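Local coordinates for uncharacterized protein (Uncultured organism, PDB 5IBZ), which belongs to the putative cyclase family and may have arylformamidase activity, at residues R158-G170 / T177-K189. Residues are numbered along the deposited sequence; the frame is centred on the assembly and turned at random.
Sequences RGVLVDIVRFKGG and TITRADLEGALAK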
# COMPACT_ATOMS: atom_id res chain seq x y z
N ARG B 158 9.85 -29.90 -14.95
CA ARG B 158 9.27 -30.12 -16.27
C ARG B 158 7.87 -29.51 -16.34
O ARG B 158 7.06 -29.68 -15.42
CB ARG B 158 9.23 -31.61 -16.60
CG ARG B 158 9.53 -31.90 -18.08
CD ARG B 158 9.61 -33.39 -18.33
NE ARG B 158 8.27 -33.89 -18.44
CZ ARG B 158 7.77 -34.55 -19.48
NH1 ARG B 158 8.54 -34.90 -20.51
NH2 ARG B 158 6.51 -34.91 -19.47
N GLY B 159 7.61 -28.76 -17.41
CA GLY B 159 6.27 -28.25 -17.66
C GLY B 159 5.77 -28.83 -18.96
O GLY B 159 6.55 -29.15 -19.86
N VAL B 160 4.45 -28.98 -19.05
CA VAL B 160 3.80 -29.45 -20.25
C VAL B 160 2.59 -28.56 -20.54
O VAL B 160 1.72 -28.38 -19.67
CB VAL B 160 3.34 -30.92 -20.12
CG1 VAL B 160 2.66 -31.40 -21.43
CG2 VAL B 160 4.52 -31.80 -19.74
N LEU B 161 2.58 -27.99 -21.74
CA LEU B 161 1.43 -27.24 -22.24
C LEU B 161 0.41 -28.16 -22.85
O LEU B 161 0.75 -28.99 -23.69
CB LEU B 161 1.84 -26.21 -23.29
CG LEU B 161 0.71 -25.47 -24.00
CD1 LEU B 161 -0.00 -24.53 -23.06
CD2 LEU B 161 1.26 -24.71 -25.22
N VAL B 162 -0.84 -28.03 -22.41
CA VAL B 162 -1.94 -28.63 -23.14
C VAL B 162 -2.83 -27.50 -23.69
O VAL B 162 -3.44 -26.73 -22.94
CB VAL B 162 -2.72 -29.65 -22.25
CG1 VAL B 162 -3.33 -29.00 -21.01
CG2 VAL B 162 -3.75 -30.39 -23.07
N ASP B 163 -2.85 -27.40 -25.01
CA ASP B 163 -3.52 -26.30 -25.69
C ASP B 163 -4.93 -26.73 -26.00
O ASP B 163 -5.24 -27.24 -27.07
CB ASP B 163 -2.76 -25.91 -26.94
CG ASP B 163 -3.25 -24.59 -27.53
OD1 ASP B 163 -4.36 -24.14 -27.18
OD2 ASP B 163 -2.50 -24.03 -28.38
N ILE B 164 -5.81 -26.53 -25.04
CA ILE B 164 -7.19 -26.97 -25.20
C ILE B 164 -7.90 -26.12 -26.26
O ILE B 164 -8.72 -26.62 -27.02
CB ILE B 164 -7.94 -26.91 -23.86
CG1 ILE B 164 -7.29 -27.87 -22.84
CG2 ILE B 164 -9.40 -27.29 -24.05
CD1 ILE B 164 -7.42 -29.34 -23.19
N VAL B 165 -7.54 -24.84 -26.34
CA VAL B 165 -8.11 -23.96 -27.37
C VAL B 165 -7.86 -24.56 -28.76
O VAL B 165 -8.79 -24.70 -29.56
CB VAL B 165 -7.52 -22.51 -27.26
CG1 VAL B 165 -7.87 -21.67 -28.47
CG2 VAL B 165 -8.03 -21.83 -25.98
N ARG B 166 -6.62 -24.94 -29.06
CA ARG B 166 -6.34 -25.48 -30.40
C ARG B 166 -6.95 -26.87 -30.59
O ARG B 166 -7.37 -27.22 -31.69
CB ARG B 166 -4.83 -25.53 -30.67
CG ARG B 166 -4.28 -24.21 -31.19
CD ARG B 166 -2.80 -24.29 -31.56
NE ARG B 166 -2.36 -23.05 -32.21
CZ ARG B 166 -1.99 -21.94 -31.55
NH1 ARG B 166 -1.96 -21.92 -30.21
NH2 ARG B 166 -1.63 -20.86 -32.24
N PHE B 167 -6.98 -27.67 -29.52
CA PHE B 167 -7.61 -28.98 -29.60
C PHE B 167 -9.09 -28.86 -30.00
O PHE B 167 -9.61 -29.69 -30.76
CB PHE B 167 -7.48 -29.71 -28.26
CG PHE B 167 -8.22 -31.03 -28.21
CD1 PHE B 167 -7.83 -32.07 -29.02
CD2 PHE B 167 -9.29 -31.21 -27.35
CE1 PHE B 167 -8.51 -33.27 -28.99
CE2 PHE B 167 -9.98 -32.42 -27.33
CZ PHE B 167 -9.57 -33.44 -28.14
N LYS B 168 -9.75 -27.81 -29.51
CA LYS B 168 -11.17 -27.58 -29.79
C LYS B 168 -11.39 -26.66 -31.00
O LYS B 168 -12.48 -26.13 -31.20
CB LYS B 168 -11.86 -27.01 -28.55
CG LYS B 168 -11.88 -27.96 -27.35
CD LYS B 168 -12.85 -29.10 -27.57
CE LYS B 168 -13.07 -29.91 -26.32
NZ LYS B 168 -14.16 -30.92 -26.54
N GLY B 169 -10.36 -26.50 -31.82
CA GLY B 169 -10.51 -25.88 -33.12
C GLY B 169 -10.16 -24.41 -33.18
O GLY B 169 -10.43 -23.76 -34.19
N GLY B 170 -9.59 -23.88 -32.10
CA GLY B 170 -9.15 -22.48 -32.06
C GLY B 170 -9.95 -21.56 -31.16
O GLY B 170 -9.69 -20.36 -31.09
N THR B 177 -16.77 -26.27 -19.86
CA THR B 177 -16.11 -27.14 -18.87
C THR B 177 -15.12 -28.09 -19.55
O THR B 177 -15.50 -28.96 -20.33
CB THR B 177 -17.15 -27.95 -18.06
OG1 THR B 177 -17.99 -27.05 -17.33
CG2 THR B 177 -16.44 -28.88 -17.07
N ILE B 178 -13.85 -27.91 -19.23
CA ILE B 178 -12.78 -28.75 -19.76
C ILE B 178 -12.71 -30.04 -18.95
O ILE B 178 -12.55 -30.02 -17.74
CB ILE B 178 -11.43 -28.01 -19.73
CG1 ILE B 178 -11.52 -26.74 -20.57
CG2 ILE B 178 -10.31 -28.92 -20.23
CD1 ILE B 178 -10.37 -25.78 -20.34
N THR B 179 -12.81 -31.15 -19.65
CA THR B 179 -12.93 -32.47 -19.06
C THR B 179 -11.66 -33.28 -19.12
O THR B 179 -10.71 -32.94 -19.83
CB THR B 179 -14.00 -33.28 -19.79
OG1 THR B 179 -13.55 -33.49 -21.14
CG2 THR B 179 -15.35 -32.56 -19.78
N ARG B 180 -11.66 -34.40 -18.40
CA ARG B 180 -10.60 -35.40 -18.51
C ARG B 180 -10.38 -35.80 -19.97
O ARG B 180 -9.24 -35.88 -20.45
CB ARG B 180 -10.96 -36.64 -17.69
CG ARG B 180 -9.91 -37.77 -17.78
CD ARG B 180 -10.46 -39.08 -17.20
NE ARG B 180 -9.45 -40.15 -17.28
CZ ARG B 180 -8.71 -40.58 -16.26
NH1 ARG B 180 -8.91 -40.13 -15.03
NH2 ARG B 180 -7.80 -41.52 -16.47
N ALA B 181 -11.46 -36.08 -20.69
CA ALA B 181 -11.35 -36.53 -22.06
C ALA B 181 -10.71 -35.45 -22.94
O ALA B 181 -9.94 -35.75 -23.84
CB ALA B 181 -12.71 -36.91 -22.59
N ASP B 182 -11.04 -34.18 -22.69
CA ASP B 182 -10.42 -33.08 -23.42
C ASP B 182 -8.91 -33.03 -23.18
O ASP B 182 -8.10 -32.87 -24.11
CB ASP B 182 -11.00 -31.72 -23.01
CG ASP B 182 -12.44 -31.55 -23.36
OD1 ASP B 182 -12.93 -32.20 -24.32
OD2 ASP B 182 -13.06 -30.69 -22.69
N LEU B 183 -8.52 -33.15 -21.91
CA LEU B 183 -7.11 -33.09 -21.56
C LEU B 183 -6.34 -34.26 -22.18
O LEU B 183 -5.28 -34.07 -22.78
CB LEU B 183 -6.95 -33.07 -20.04
CG LEU B 183 -7.43 -31.78 -19.38
CD1 LEU B 183 -7.64 -31.99 -17.90
CD2 LEU B 183 -6.44 -30.65 -19.62
N GLU B 184 -6.87 -35.48 -22.07
CA GLU B 184 -6.20 -36.64 -22.66
C GLU B 184 -6.18 -36.57 -24.19
O GLU B 184 -5.20 -36.96 -24.83
CB GLU B 184 -6.87 -37.94 -22.20
CG GLU B 184 -6.74 -38.12 -20.71
CD GLU B 184 -7.03 -39.55 -20.26
OE1 GLU B 184 -8.19 -39.99 -20.41
OE2 GLU B 184 -6.10 -40.21 -19.76
N GLY B 185 -7.26 -36.04 -24.76
CA GLY B 185 -7.40 -35.94 -26.20
C GLY B 185 -6.41 -34.95 -26.77
O GLY B 185 -5.82 -35.18 -27.83
N ALA B 186 -6.26 -33.83 -26.08
CA ALA B 186 -5.33 -32.80 -26.53
C ALA B 186 -3.89 -33.28 -26.41
O ALA B 186 -3.09 -33.09 -27.32
CB ALA B 186 -5.53 -31.53 -25.73
N LEU B 187 -3.55 -33.90 -25.30
CA LEU B 187 -2.21 -34.45 -25.13
C LEU B 187 -1.92 -35.50 -26.20
O LEU B 187 -0.82 -35.54 -26.75
CB LEU B 187 -2.05 -35.04 -23.73
CG LEU B 187 -1.94 -33.98 -22.63
CD1 LEU B 187 -2.21 -34.57 -21.26
CD2 LEU B 187 -0.55 -33.34 -22.67
N ALA B 188 -2.89 -36.34 -26.52
CA ALA B 188 -2.69 -37.35 -27.58
C ALA B 188 -2.47 -36.69 -28.94
O ALA B 188 -1.58 -37.11 -29.69
CB ALA B 188 -3.87 -38.30 -27.63
N LYS B 189 -3.26 -35.66 -29.26
CA LYS B 189 -3.10 -34.93 -30.52
C LYS B 189 -1.72 -34.30 -30.64
O LYS B 189 -1.11 -34.30 -31.71
CB LYS B 189 -4.16 -33.85 -30.64
CG LYS B 189 -4.16 -33.13 -31.98
CD LYS B 189 -5.32 -32.16 -32.09
CE LYS B 189 -4.89 -30.71 -31.90
NZ LYS B 189 -5.47 -29.85 -32.98
O HOH W 1 -8.21 -31.09 -32.75
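A chi1 of 174° turns the Phe167 ring away from its own backbone N and lays it flat against helix 180-189, one face over the backbone of Gly185 and Ala186. Ala186 N stands 3.7 Å above the ring plane, over its centre, and Phe167 CE1 comes within 3.5 Å of Gly185 C. Gly185 permits this fit, since a beta carbon there would collide with Phe167 CZ; Lys189 CD lies at the ring edge, and Asp182 completes the hole that receives this knob. Replacing Phe167 by an alanine would probably open a gap over Gly185 and Ala186 and take the ring edge away from Lys189 CD.

A bend at chi2 (-72°) carries Lys168 across to Asp182, where Lys168 NZ makes a salt bridge of 2.8 Å to Asp182 OD1 from above the carboxylate plane. OD2 of Asp182 accepts from Thr179 N, the return bond of a capping box, and Tyr176 OH bonds both this oxygen and Lys168 NZ. Lys189 NZ reaches Arg166 O only weakly, but a water links it to Phe167 O.

Deeper in, Val162 CG2 packs on Ala186 CB, while Val162 CG1 meets Leu183 CD2. Ile164 CD1 rests 3.8 Å from Ala186 CB, and Ile164 CG2 packs on Ile178.

Helix 180-189 crosses strand 158-163 of the mixed sheet at 108°, their axes 7.8 Å apart, as part of the beta-alpha-beta crossover to parallel strand 199-203. That strand extends the apolar floor beneath Val162 and Ile164, and helix 233-239 packs against Leu183 and Leu187.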